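Local coordinates for protein cysteine desulfurase (Elizabethkingia anophelis NUHP1, PDB 5VPR) that probably removes sulfur from L-cysteine, leaving L-alanine and passing the sulfur to a carrier, with covalently bound pyridoxal phosphate as cofactor, at residues R85-K90 / I242-A247; K99-G104 / D207-A212; R194-R197 / F203-I206; C224-F229 / A247-Q252. All blocks are in the same frame, centred on the assembly; numbering follows the deposited sequence. Where two conformers were deposited one is given.

Contact 1 of 4, residues R85-K90 / I242-A247; sequences RFINAK and ILYGKA
Tyr-244 meets Ile-87 and Ala-89 at the end of helix 67-87. Its CB, CG, CD1 and CE1 make direct contacts, and its hydroxyl works through a water. CB comes first: Ile-87 CD1 lies 3.6 Å from Tyr-244 CB. The same methyl is 4.0 Å from Tyr-244 CG, so it sits at the root of the ring. Farther out, Ala-89 CB lies 3.8 Å from Tyr-244 CD1 and equally close to CE1. Both methyls approach the ring obliquely. At the tip, Tyr-244 OH accepts a hydrogen bond of 2.8 Å from a water oxygen. That water in turn accepts from Lys-90 N, 3.0 Å from its oxygen. The water therefore joins the tyrosine hydroxyl to the backbone of 85-90, where no direct hydrogen bond crosses the contact. One ring face also has its own chain beside it, with Lys-246 N 3.6 Å above the plane and offset toward the rim.

The turn of 85-90 is a Schellman motif. Asn-88 has positive phi (53°) and is the C-prime residue. Ala-89 N reaches back to Gln-84 O, and a weak bond runs from Asn-88 N to Arg-85 O. The turn brings Ala-89 up to the ring, next to Ile-87. Strand 241-245 belongs to the seven-stranded mixed sheet of the fold-type I architecture, so the contact seats a helix end against that sheet. Ile-87 holds CG1 between its backbone N and carbonyl carbon (chi1 68°), with CD1 extended from there to Tyr-244. Ile-87 also touches Phe-229 of strand 226-230, and Ala-89 touches Val-95 of strand 95-98.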
loop_
_atom_site.group_PDB
_atom_site.type_symbol
_atom_site.label_atom_id
_atom_site.label_comp_id
_atom_site.label_asym_id
_atom_site.label_seq_id
_atom_site.Cartn_x
_atom_site.Cartn_y
_atom_site.Cartn_z
ATOM N N ARG A 85 -14.551 -3.514 -9.058
ATOM C CA ARG A 85 -14.232 -2.889 -10.341
ATOM C C ARG A 85 -12.874 -2.195 -10.310
ATOM O O ARG A 85 -12.155 -2.185 -11.314
ATOM C CB ARG A 85 -15.334 -1.899 -10.728
ATOM C CG ARG A 85 -16.642 -2.570 -11.159
ATOM C CD ARG A 85 -17.650 -1.564 -11.714
ATOM N NE ARG A 85 -18.138 -0.678 -10.668
ATOM C CZ ARG A 85 -19.169 -0.956 -9.874
ATOM N NH1 ARG A 85 -19.832 -2.100 -10.019
ATOM N NH2 ARG A 85 -19.540 -0.088 -8.936
ATOM N N PHE A 86 -12.506 -1.637 -9.157
ATOM C CA PHE A 86 -11.240 -0.930 -9.001
ATOM C C PHE A 86 -10.041 -1.843 -9.255
ATOM O O PHE A 86 -9.072 -1.432 -9.904
ATOM C CB PHE A 86 -11.192 -0.320 -7.593
ATOM C CG PHE A 86 -9.983 0.526 -7.319
ATOM C CD1 PHE A 86 -9.821 1.755 -7.940
ATOM C CD2 PHE A 86 -9.027 0.111 -6.400
ATOM C CE1 PHE A 86 -8.715 2.559 -7.655
ATOM C CE2 PHE A 86 -7.910 0.907 -6.115
ATOM C CZ PHE A 86 -7.756 2.125 -6.743
ATOM N N ILE A 87 -10.087 -3.088 -8.773
ATOM C CA ILE A 87 -8.995 -4.039 -8.992
ATOM C C ILE A 87 -9.313 -5.037 -10.110
ATOM O O ILE A 87 -8.523 -5.958 -10.356
ATOM C CB ILE A 87 -8.620 -4.783 -7.699
ATOM C CG1 ILE A 87 -9.759 -5.721 -7.263
ATOM C CG2 ILE A 87 -8.224 -3.783 -6.590
ATOM C CD1 ILE A 87 -9.425 -6.543 -5.994
ATOM N N ASN A 88 -10.437 -4.855 -10.810
ATOM C CA ASN A 88 -10.901 -5.761 -11.859
ATOM C C ASN A 88 -10.978 -7.210 -11.380
ATOM O O ASN A 88 -10.609 -8.142 -12.097
ATOM C CB ASN A 88 -10.046 -5.665 -13.131
ATOM C CG ASN A 88 -10.788 -6.197 -14.353
ATOM O OD1 ASN A 88 -12.013 -6.093 -14.417
ATOM N ND2 ASN A 88 -10.059 -6.792 -15.310
ATOM N N ALA A 89 -11.476 -7.406 -10.161
ATOM C CA ALA A 89 -11.867 -8.743 -9.734
ATOM C C ALA A 89 -13.074 -9.211 -10.544
ATOM O O ALA A 89 -13.977 -8.430 -10.861
ATOM C CB ALA A 89 -12.194 -8.767 -8.230
ATOM N N LYS A 90 -13.087 -10.502 -10.888
ATOM C CA LYS A 90 -14.191 -11.021 -11.684
ATOM C C LYS A 90 -15.491 -11.070 -10.890
ATOM O O LYS A 90 -16.569 -10.868 -11.462
ATOM C CB LYS A 90 -13.839 -12.406 -12.231
ATOM C CG LYS A 90 -14.901 -13.006 -13.126
ATOM C CD LYS A 90 -14.376 -14.250 -13.840
ATOM C CE LYS A 90 -15.438 -14.873 -14.725
ATOM N NZ LYS A 90 -14.889 -16.054 -15.446
ATOM N N ILE A 242 -8.486 -4.455 2.246
ATOM C CA ILE A 242 -9.121 -5.373 1.321
ATOM C C ILE A 242 -8.221 -6.581 1.187
ATOM O O ILE A 242 -6.995 -6.442 1.132
ATOM C CB ILE A 242 -9.334 -4.703 -0.053
ATOM C CG1 ILE A 242 -10.365 -3.585 0.071
ATOM C CG2 ILE A 242 -9.773 -5.737 -1.076
ATOM C CD1 ILE A 242 -11.790 -4.112 0.298
ATOM N N LEU A 243 -8.818 -7.767 1.159
ATOM C CA LEU A 243 -8.131 -8.969 0.709
ATOM C C LEU A 243 -8.939 -9.528 -0.454
ATOM O O LEU A 243 -10.092 -9.935 -0.269
ATOM C CB LEU A 243 -7.992 -9.996 1.832
ATOM C CG LEU A 243 -7.454 -11.346 1.342
ATOM C CD1 LEU A 243 -6.032 -11.152 0.802
ATOM C CD2 LEU A 243 -7.488 -12.378 2.477
ATOM N N TYR A 244 -8.369 -9.476 -1.658
ATOM C CA TYR A 244 -8.927 -10.182 -2.803
ATOM C C TYR A 244 -8.338 -11.581 -2.860
ATOM O O TYR A 244 -7.148 -11.775 -2.586
ATOM C CB TYR A 244 -8.613 -9.456 -4.120
ATOM C CG TYR A 244 -8.628 -10.384 -5.329
ATOM C CD1 TYR A 244 -9.823 -10.703 -5.964
ATOM C CD2 TYR A 244 -7.440 -10.935 -5.841
ATOM C CE1 TYR A 244 -9.848 -11.560 -7.070
ATOM C CE2 TYR A 244 -7.453 -11.780 -6.946
ATOM C CZ TYR A 244 -8.665 -12.093 -7.547
ATOM O OH TYR A 244 -8.697 -12.921 -8.628
ATOM N N GLY A 245 -9.169 -12.554 -3.219
ATOM C CA GLY A 245 -8.673 -13.871 -3.571
ATOM C C GLY A 245 -9.467 -14.503 -4.696
ATOM O O GLY A 245 -10.690 -14.347 -4.736
ATOM N N LYS A 246 -8.795 -15.191 -5.625
ATOM C CA LYS A 246 -9.498 -16.015 -6.603
ATOM C C LYS A 246 -10.512 -16.895 -5.899
ATOM O O LYS A 246 -10.185 -17.551 -4.906
ATOM C CB LYS A 246 -8.523 -16.908 -7.380
ATOM C CG LYS A 246 -7.646 -16.215 -8.400
ATOM C CD LYS A 246 -7.030 -17.276 -9.317
ATOM C CE LYS A 246 -5.859 -16.724 -10.121
ATOM N NZ LYS A 246 -5.214 -17.779 -10.959
ATOM N N ALA A 247 -11.746 -16.905 -6.413
ATOM C CA ALA A 247 -12.783 -17.757 -5.824
ATOM C C ALA A 247 -12.314 -19.201 -5.727
ATOM O O ALA A 247 -12.529 -19.865 -4.706
ATOM C CB ALA A 247 -14.076 -17.677 -6.639
HETATM O O HOH W 1 -11.011 -12.547 -10.229
#

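Contact 2 of 4, residues K99-G104 / D207-A212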
loop_
_atom_site.group_PDB
_atom_site.type_symbol
_atom_site.label_atom_id
_atom_site.label_comp_id
_atom_site.label_asym_id
_atom_site.label_seq_id
_atom_site.Cartn_x
_atom_site.Cartn_y
_atom_site.Cartn_z
ATOM N N LYS A 99 -9.424 -5.241 8.141
ATOM C CA LYS A 99 -9.090 -4.024 8.867
ATOM C C LYS A 99 -7.727 -3.458 8.479
ATOM O O LYS A 99 -7.281 -2.484 9.090
ATOM C CB LYS A 99 -9.155 -4.276 10.369
ATOM C CG LYS A 99 -10.433 -5.016 10.823
ATOM C CD LYS A 99 -11.735 -4.432 10.248
ATOM C CE LYS A 99 -12.855 -4.403 11.294
ATOM N NZ LYS A 99 -13.480 -5.721 11.608
ATOM N N GLY A 100 -7.074 -4.022 7.471
ATOM C CA GLY A 100 -5.750 -3.572 7.077
ATOM C C GLY A 100 -5.007 -4.672 6.351
ATOM O O GLY A 100 -5.428 -5.826 6.323
ATOM N N THR A 101 -3.880 -4.294 5.740
ATOM C CA THR A 101 -3.060 -5.283 5.035
ATOM C C THR A 101 -2.607 -6.394 5.977
ATOM O O THR A 101 -2.636 -7.585 5.623
ATOM C CB THR A 101 -1.832 -4.615 4.401
ATOM O OG1 THR A 101 -2.244 -3.547 3.539
ATOM C CG2 THR A 101 -1.048 -5.631 3.571
ATOM N N THR A 102 -2.176 -6.021 7.180
ATOM C CA THR A 102 -1.681 -7.006 8.131
ATOM C C THR A 102 -2.741 -8.054 8.448
ATOM O O THR A 102 -2.425 -9.246 8.547
ATOM C CB THR A 102 -1.199 -6.300 9.399
ATOM O OG1 THR A 102 -0.113 -5.428 9.060
ATOM C CG2 THR A 102 -0.732 -7.307 10.443
ATOM N N GLU A 103 -4.007 -7.633 8.589
ATOM C CA GLU A 103 -5.085 -8.591 8.827
ATOM C C GLU A 103 -5.233 -9.554 7.654
ATOM O O GLU A 103 -5.390 -10.767 7.843
ATOM C CB GLU A 103 -6.398 -7.851 9.080
ATOM C CG GLU A 103 -6.562 -7.275 10.490
ATOM C CD GLU A 103 -5.845 -5.943 10.715
ATOM O OE1 GLU A 103 -5.173 -5.417 9.783
ATOM O OE2 GLU A 103 -5.965 -5.423 11.851
ATOM N N GLY A 104 -5.212 -9.024 6.422
ATOM C CA GLY A 104 -5.316 -9.886 5.252
ATOM C C GLY A 104 -4.209 -10.919 5.207
ATOM O O GLY A 104 -4.449 -12.090 4.903
ATOM N N ASP A 207 1.226 -8.568 -1.752
ATOM C CA ASP A 207 0.983 -7.408 -0.889
ATOM C C ASP A 207 1.048 -6.145 -1.749
ATOM O O ASP A 207 2.134 -5.717 -2.164
ATOM C CB ASP A 207 2.021 -7.416 0.225
ATOM C CG ASP A 207 2.021 -6.147 1.089
ATOM O OD1 ASP A 207 1.334 -5.135 0.790
ATOM O OD2 ASP A 207 2.769 -6.192 2.089
ATOM N N GLY A 208 -0.113 -5.561 -2.040
ATOM C CA GLY A 208 -0.176 -4.355 -2.846
ATOM C C GLY A 208 -0.419 -3.080 -2.051
ATOM O O GLY A 208 -0.862 -2.067 -2.617
ATOM N N ALA A 209 -0.099 -3.095 -0.750
ATOM C CA ALA A 209 -0.407 -1.931 0.087
ATOM C C ALA A 209 0.232 -0.661 -0.466
ATOM O O ALA A 209 -0.393 0.408 -0.474
ATOM C CB ALA A 209 0.045 -2.168 1.529
ATOM N N GLN A 210 1.468 -0.753 -0.948
ATOM C CA GLN A 210 2.146 0.421 -1.479
ATOM C C GLN A 210 1.940 0.570 -2.979
ATOM O O GLN A 210 2.433 1.531 -3.573
ATOM C CB GLN A 210 3.641 0.361 -1.139
ATOM C CG GLN A 210 4.341 1.713 -1.153
ATOM C CD GLN A 210 3.677 2.727 -0.228
ATOM O OE1 GLN A 210 3.185 3.768 -0.678
ATOM N NE2 GLN A 210 3.658 2.420 1.074
ATOM N N ALA A 211 1.229 -0.361 -3.605
ATOM C CA ALA A 211 0.941 -0.280 -5.025
ATOM C C ALA A 211 -0.418 0.340 -5.311
ATOM O O ALA A 211 -0.526 1.180 -6.206
ATOM C CB ALA A 211 1.019 -1.679 -5.672
ATOM N N ALA A 212 -1.452 -0.057 -4.565
ATOM C CA ALA A 212 -2.807 0.404 -4.855
ATOM C C ALA A 212 -2.989 1.922 -4.840
ATOM O O ALA A 212 -3.866 2.401 -5.581
ATOM C CB ALA A 212 -3.794 -0.252 -3.870
#
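Thr-101 touches both Asp-207 and Ala-209, and it makes these contacts by van der Waals packing. Its methyl and its hydroxyl take different partners. Thr-101 CG2 lies 3.7 Å from Asp-207 OD1 and 4.0 Å from Asp-207 CG. The two side chains cross at about a right angle, and the methyl rests against the carboxylate. Thr-101 OG1 is 3.3 Å from the methyl carbon Ala-209 CB. With chi1 at -56°, OG1 lies beside the threonine's own backbone N while CG2 is turned to the aspartate.

The hydrogen bonds run within each segment or to residues outside them. Asp-207 OD1 accepts from Ala-209 N at 2.9 Å in a fairly straight bond (165°). Ala-209 N lies almost straight ahead of the carboxylate oxygen. This is an Asx turn, and it ties the carboxylate to the loop that follows strand 203-207. Gly-208 O takes two bonds, from Ala-211 N and Ala-212 N. In 99-104, Gly-104 N to Gly-100 O, 3.2 Å, belongs to the first turn of helix 101-111, with Gly-100 at its N-cap. The hydroxyl of Thr-101 is hydrogen-bonded to Ser-230 OG.

The polar groups beside this packing reach the cofactor. Thr-102 OG1 is hydrogen-bonded to phosphate oxygen OP2 of the pyridoxal-modified Lys-233, and Gln-210 NE2 to its O3. Asp-207 OD2 lies close to the pyridine N1, though the kind of interaction is not settled. A helix start at the phosphate and an aspartate near the ring nitrogen are consistent with the fold-type I pyridoxal phosphate site.

Contact 3 of 4, residues R194-R197 / F203-I206; sequences RKVR and FIFI
Ile-204 N and Arg-197 NH1 both grip one oxygen, Asp-225 OD2, which lies outside the two segments. The first bond is a hydrogen bond and the second a salt bridge. Arg-197 NE forms another salt bridge, with Asp-223. The guanidinium held in this way lies against the side chain of Ile-204. Ile-204 CD1 sits over the centre of one guanidinium face, 3.6 Å above its plane. The methyl is 3.7 Å from Arg-197 CZ and as far from NE. The arginine chain bends at chi2 (-57°). This bend turns the guanidinium back over the isoleucine. The two side chains cross obliquely.

Val-196 adds the purely apolar half of the contact. Its CG1 lies 3.7 Å from Ile-204 CG1 and 3.8 Å from Ile-204 CD1. The two chains run alongside each other, pointing opposite ways. Ile-204 therefore fits between a valine branch and an arginine plane, and its CD1 touches both.

Helix 189-199 and strand 203-207 are consecutive parts of a beta-alpha-beta unit that starts with strand 171-177. Val-196 also touches Val-174 of that first strand. The contact thus packs the crossover helix on the sheet.

No hydrogen bond crosses between the segments. The flat face of Arg-197 serves as a packing surface, while NE and NH1 are paired with the acids. The two acids probably offset the charge of Arg-197 and of Lys-246 close by, so that the guanidinium can lie over an aliphatic side chain.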
loop_
_atom_site.group_PDB
_atom_site.type_symbol
_atom_site.label_atom_id
_atom_site.label_comp_id
_atom_site.label_asym_id
_atom_site.label_seq_id
_atom_site.Cartn_x
_atom_site.Cartn_y
_atom_site.Cartn_z
ATOM N N ARG A 194 5.003 -15.414 -13.406
ATOM C CA ARG A 194 5.284 -16.326 -14.509
ATOM C C ARG A 194 6.228 -17.441 -14.068
ATOM O O ARG A 194 5.988 -18.618 -14.358
ATOM C CB ARG A 194 5.871 -15.551 -15.694
ATOM C CG ARG A 194 5.298 -15.957 -17.028
ATOM C CD ARG A 194 5.953 -15.205 -18.194
ATOM N NE ARG A 194 6.048 -13.773 -17.922
ATOM C CZ ARG A 194 7.195 -13.124 -17.762
ATOM N NH1 ARG A 194 8.342 -13.785 -17.871
ATOM N NH2 ARG A 194 7.196 -11.819 -17.508
ATOM N N LYS A 195 7.313 -17.089 -13.364
ATOM C CA LYS A 195 8.222 -18.117 -12.860
ATOM C C LYS A 195 7.525 -19.055 -11.883
ATOM O O LYS A 195 7.709 -20.277 -11.953
ATOM C CB LYS A 195 9.439 -17.496 -12.182
ATOM C CG LYS A 195 10.439 -16.800 -13.087
ATOM C CD LYS A 195 11.426 -15.992 -12.223
ATOM C CE LYS A 195 12.543 -15.346 -13.049
ATOM N NZ LYS A 195 13.206 -16.338 -13.940
ATOM N N VAL A 196 6.726 -18.506 -10.961
ATOM C CA VAL A 196 6.083 -19.343 -9.951
ATOM C C VAL A 196 5.060 -20.292 -10.588
ATOM O O VAL A 196 4.948 -21.451 -10.187
ATOM C CB VAL A 196 5.442 -18.466 -8.854
ATOM C CG1 VAL A 196 4.674 -19.342 -7.860
ATOM C CG2 VAL A 196 6.495 -17.636 -8.128
ATOM N N ARG A 197 4.294 -19.815 -11.583
ATOM C CA ARG A 197 3.332 -20.677 -12.261
ATOM C C ARG A 197 4.027 -21.774 -13.057
ATOM O O ARG A 197 3.527 -22.901 -13.128
ATOM C CB ARG A 197 2.440 -19.870 -13.202
ATOM C CG ARG A 197 1.568 -18.844 -12.536
ATOM C CD ARG A 197 0.673 -19.454 -11.498
ATOM N NE ARG A 197 -0.380 -18.519 -11.125
ATOM C CZ ARG A 197 -1.075 -18.592 -9.994
ATOM N NH1 ARG A 197 -0.817 -19.550 -9.116
ATOM N NH2 ARG A 197 -2.018 -17.698 -9.737
ATOM N N PHE A 203 0.524 -21.229 -4.226
ATOM C CA PHE A 203 -0.312 -20.036 -4.221
ATOM C C PHE A 203 0.561 -18.787 -4.239
ATOM O O PHE A 203 1.657 -18.761 -3.675
ATOM C CB PHE A 203 -1.219 -19.996 -2.978
ATOM C CG PHE A 203 -2.293 -21.067 -2.943
ATOM C CD1 PHE A 203 -2.986 -21.324 -1.767
ATOM C CD2 PHE A 203 -2.612 -21.805 -4.073
ATOM C CE1 PHE A 203 -3.978 -22.309 -1.718
ATOM C CE2 PHE A 203 -3.600 -22.789 -4.030
ATOM C CZ PHE A 203 -4.281 -23.038 -2.850
ATOM N N ILE A 204 0.050 -17.724 -4.857
ATOM C CA ILE A 204 0.789 -16.474 -4.990
ATOM C C ILE A 204 0.060 -15.372 -4.223
ATOM O O ILE A 204 -1.048 -14.969 -4.599
ATOM C CB ILE A 204 0.977 -16.076 -6.452
ATOM C CG1 ILE A 204 1.742 -17.174 -7.196
ATOM C CG2 ILE A 204 1.698 -14.729 -6.532
ATOM C CD1 ILE A 204 1.878 -16.906 -8.653
ATOM N N PHE A 205 0.699 -14.852 -3.181
ATOM C CA PHE A 205 0.148 -13.752 -2.386
ATOM C C PHE A 205 0.904 -12.477 -2.735
ATOM O O PHE A 205 2.121 -12.402 -2.537
ATOM C CB PHE A 205 0.268 -14.062 -0.889
ATOM C CG PHE A 205 -0.379 -13.040 0.028
ATOM C CD1 PHE A 205 -1.556 -13.343 0.698
ATOM C CD2 PHE A 205 0.206 -11.809 0.257
ATOM C CE1 PHE A 205 -2.148 -12.427 1.567
ATOM C CE2 PHE A 205 -0.387 -10.885 1.132
ATOM C CZ PHE A 205 -1.572 -11.202 1.778
ATOM N N ILE A 206 0.185 -11.469 -3.218
ATOM C CA ILE A 206 0.768 -10.164 -3.520
ATOM C C ILE A 206 0.285 -9.154 -2.475
ATOM O O ILE A 206 -0.919 -8.915 -2.337
ATOM C CB ILE A 206 0.405 -9.692 -4.932
ATOM C CG1 ILE A 206 0.839 -10.735 -5.972
ATOM C CG2 ILE A 206 1.108 -8.357 -5.216
ATOM C CD1 ILE A 206 2.348 -10.881 -6.067
#

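Contact 4 of 4, residues C224-F229 / A247-Q252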
loop_
_atom_site.group_PDB
_atom_site.type_symbol
_atom_site.label_atom_id
_atom_site.label_comp_id
_atom_site.label_asym_id
_atom_site.label_seq_id
_atom_site.Cartn_x
_atom_site.Cartn_y
_atom_site.Cartn_z
ATOM N N CYS A 224 -2.576 -13.019 -9.766
ATOM C CA CYS A 224 -2.287 -13.353 -8.380
ATOM C C CYS A 224 -3.396 -14.243 -7.821
ATOM O O CYS A 224 -4.534 -14.232 -8.305
ATOM C CB CYS A 224 -2.170 -12.079 -7.538
ATOM S SG CYS A 224 -3.654 -11.052 -7.719
ATOM N N ASP A 225 -3.060 -15.040 -6.808
ATOM C CA ASP A 225 -4.104 -15.767 -6.088
ATOM C C ASP A 225 -4.724 -14.928 -4.976
ATOM O O ASP A 225 -5.915 -15.089 -4.676
ATOM C CB ASP A 225 -3.544 -17.051 -5.490
ATOM C CG ASP A 225 -3.154 -18.058 -6.557
ATOM O OD1 ASP A 225 -4.000 -18.342 -7.423
ATOM O OD2 ASP A 225 -2.009 -18.539 -6.529
ATOM N N PHE A 226 -3.928 -14.053 -4.363
ATOM C CA PHE A 226 -4.377 -13.110 -3.346
ATOM C C PHE A 226 -3.766 -11.749 -3.634
ATOM O O PHE A 226 -2.641 -11.656 -4.128
ATOM C CB PHE A 226 -3.945 -13.502 -1.929
ATOM C CG PHE A 226 -4.317 -14.875 -1.534
ATOM C CD1 PHE A 226 -3.406 -15.913 -1.659
ATOM C CD2 PHE A 226 -5.572 -15.143 -1.016
ATOM C CE1 PHE A 226 -3.742 -17.194 -1.283
ATOM C CE2 PHE A 226 -5.914 -16.429 -0.641
ATOM C CZ PHE A 226 -5.002 -17.452 -0.774
ATOM N N PHE A 227 -4.497 -10.691 -3.282
ATOM C CA PHE A 227 -4.000 -9.326 -3.414
ATOM C C PHE A 227 -4.529 -8.532 -2.232
ATOM O O PHE A 227 -5.741 -8.468 -2.044
ATOM C CB PHE A 227 -4.444 -8.682 -4.735
ATOM C CG PHE A 227 -3.823 -7.323 -4.984
ATOM C CD1 PHE A 227 -2.574 -7.213 -5.581
ATOM C CD2 PHE A 227 -4.487 -6.157 -4.611
ATOM C CE1 PHE A 227 -1.992 -5.967 -5.808
ATOM C CE2 PHE A 227 -3.906 -4.903 -4.822
ATOM C CZ PHE A 227 -2.656 -4.809 -5.431
ATOM N N ALA A 228 -3.639 -7.941 -1.430
ATOM C CA ALA A 228 -4.054 -7.268 -0.202
ATOM C C ALA A 228 -3.568 -5.822 -0.172
ATOM O O ALA A 228 -2.451 -5.524 -0.612
ATOM C CB ALA A 228 -3.534 -8.032 1.027
ATOM N N PHE A 229 -4.401 -4.917 0.355
ATOM C CA PHE A 229 -3.993 -3.519 0.448
ATOM C C PHE A 229 -4.788 -2.838 1.555
ATOM O O PHE A 229 -5.705 -3.422 2.147
ATOM C CB PHE A 229 -4.112 -2.766 -0.902
ATOM C CG PHE A 229 -5.497 -2.771 -1.522
ATOM C CD1 PHE A 229 -5.978 -3.895 -2.169
ATOM C CD2 PHE A 229 -6.277 -1.617 -1.529
ATOM C CE1 PHE A 229 -7.227 -3.895 -2.772
ATOM C CE2 PHE A 229 -7.551 -1.614 -2.122
ATOM C CZ PHE A 229 -8.011 -2.749 -2.756
ATOM N N ALA A 247 -11.746 -16.905 -6.413
ATOM C CA ALA A 247 -12.783 -17.757 -5.824
ATOM C C ALA A 247 -12.314 -19.201 -5.727
ATOM O O ALA A 247 -12.529 -19.865 -4.706
ATOM C CB ALA A 247 -14.076 -17.677 -6.639
ATOM N N SER A 248 -11.647 -19.699 -6.775
ATOM C CA SER A 248 -11.205 -21.090 -6.761
ATOM C C SER A 248 -10.164 -21.356 -5.677
ATOM O O SER A 248 -10.007 -22.506 -5.253
ATOM C CB SER A 248 -10.652 -21.479 -8.134
ATOM O OG SER A 248 -9.654 -20.561 -8.554
ATOM N N VAL A 249 -9.460 -20.325 -5.215
ATOM C CA VAL A 249 -8.479 -20.494 -4.148
ATOM C C VAL A 249 -9.108 -20.300 -2.777
ATOM O O VAL A 249 -8.840 -21.076 -1.852
ATOM C CB VAL A 249 -7.311 -19.525 -4.379
ATOM C CG1 VAL A 249 -6.339 -19.562 -3.207
ATOM C CG2 VAL A 249 -6.616 -19.893 -5.676
ATOM N N LEU A 250 -9.942 -19.262 -2.636
ATOM C CA LEU A 250 -10.663 -19.042 -1.384
ATOM C C LEU A 250 -11.444 -20.282 -0.972
ATOM O O LEU A 250 -11.466 -20.649 0.210
ATOM C CB LEU A 250 -11.605 -17.846 -1.524
ATOM C CG LEU A 250 -10.940 -16.469 -1.597
ATOM C CD1 LEU A 250 -11.999 -15.385 -1.584
ATOM C CD2 LEU A 250 -9.934 -16.270 -0.471
ATOM N N GLU A 251 -12.080 -20.948 -1.939
ATOM C CA GLU A 251 -12.859 -22.149 -1.670
ATOM C C GLU A 251 -12.009 -23.337 -1.240
ATOM O O GLU A 251 -12.573 -24.366 -0.864
ATOM C CB GLU A 251 -13.675 -22.520 -2.907
ATOM C CG GLU A 251 -14.765 -21.509 -3.225
ATOM C CD GLU A 251 -15.473 -21.796 -4.533
ATOM O OE1 GLU A 251 -15.000 -22.675 -5.289
ATOM O OE2 GLU A 251 -16.503 -21.135 -4.804
ATOM N N GLN A 252 -10.682 -23.236 -1.291
ATOM C CA GLN A 252 -9.829 -24.295 -0.775
ATOM C C GLN A 252 -9.388 -24.044 0.661
ATOM O O GLN A 252 -8.869 -24.963 1.303
ATOM C CB GLN A 252 -8.598 -24.476 -1.680
ATOM C CG GLN A 252 -8.945 -24.888 -3.112
ATOM C CD GLN A 252 -7.721 -25.000 -4.019
ATOM O OE1 GLN A 252 -6.744 -25.663 -3.679
ATOM N NE2 GLN A 252 -7.769 -24.337 -5.172
#
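Val-249 fills the corner between Asp-225 and Phe-226, with one methyl for each. The contact packs the short helix 247-250 against the start of strand 226-230, in the seven-stranded mixed sheet of this class-V aminotransferase family member. Val-249 CG1 lies 3.5 Å from Phe-226 CZ, the far end of the ring. It is 4.0 Å from Phe-226 CE1, and it approaches the ring obliquely. Leu-250 adds a second aliphatic group. Its CD2 meets the ring at the edge, near its plane, 4.0 Å from Phe-226 CE2. Two branched side chains from successive residues thus meet the ring tip on adjoining sides.

The other methyl, Val-249 CG2, lies 3.5 Å from Asp-225 OD1. These side chains cross at about a right angle. With chi1 at 174°, Val-249 places CG1 anti to its backbone N and CG2 beside that N, so the branches diverge toward the phenyl and the carboxylate.

The next shell fixes the aspartate and the strand. Both carboxylate oxygens have polar partners, and OD1 also rests against the valine methyl. One partner of OD1 is Lys-246, in a long, weak ion pair. Backbone hydrogen bonds join Asp-225 to Ile-204, and Phe-226 to Ile-204 and Ile-206, all in strand 203-207.

The helix has its own ties farther out. Ala-247 N is bonded to Glu-94, and Glu-251 N to Ala-247 O. Gln-252 NE2 gives a 2.9 Å hydrogen bond to Ser-248 O, approaching from above the carbonyl plane, 38° out of it.

All four contacts lie in or around the seven-stranded mixed sheet. Contacts 1 and 4 are closest, with centres about 8 Å apart, and they share Ala-247. Their strands 226-230 and 241-245 are antiparallel neighbours, and their segments alternate along the chain. Contact 3 lies about 11 Å from contact 4, on the adjacent strand 203-207. Its segments fall between those of contact 2, which in turn fall between those of contact 1. Contact 2 lies about 5 Å from the chain centre, at the end of strand 203-207, where the cofactor is bound. Contacts 1, 3 and 4, about 15 to 19 Å out, pack helices on the sheet that carries this site.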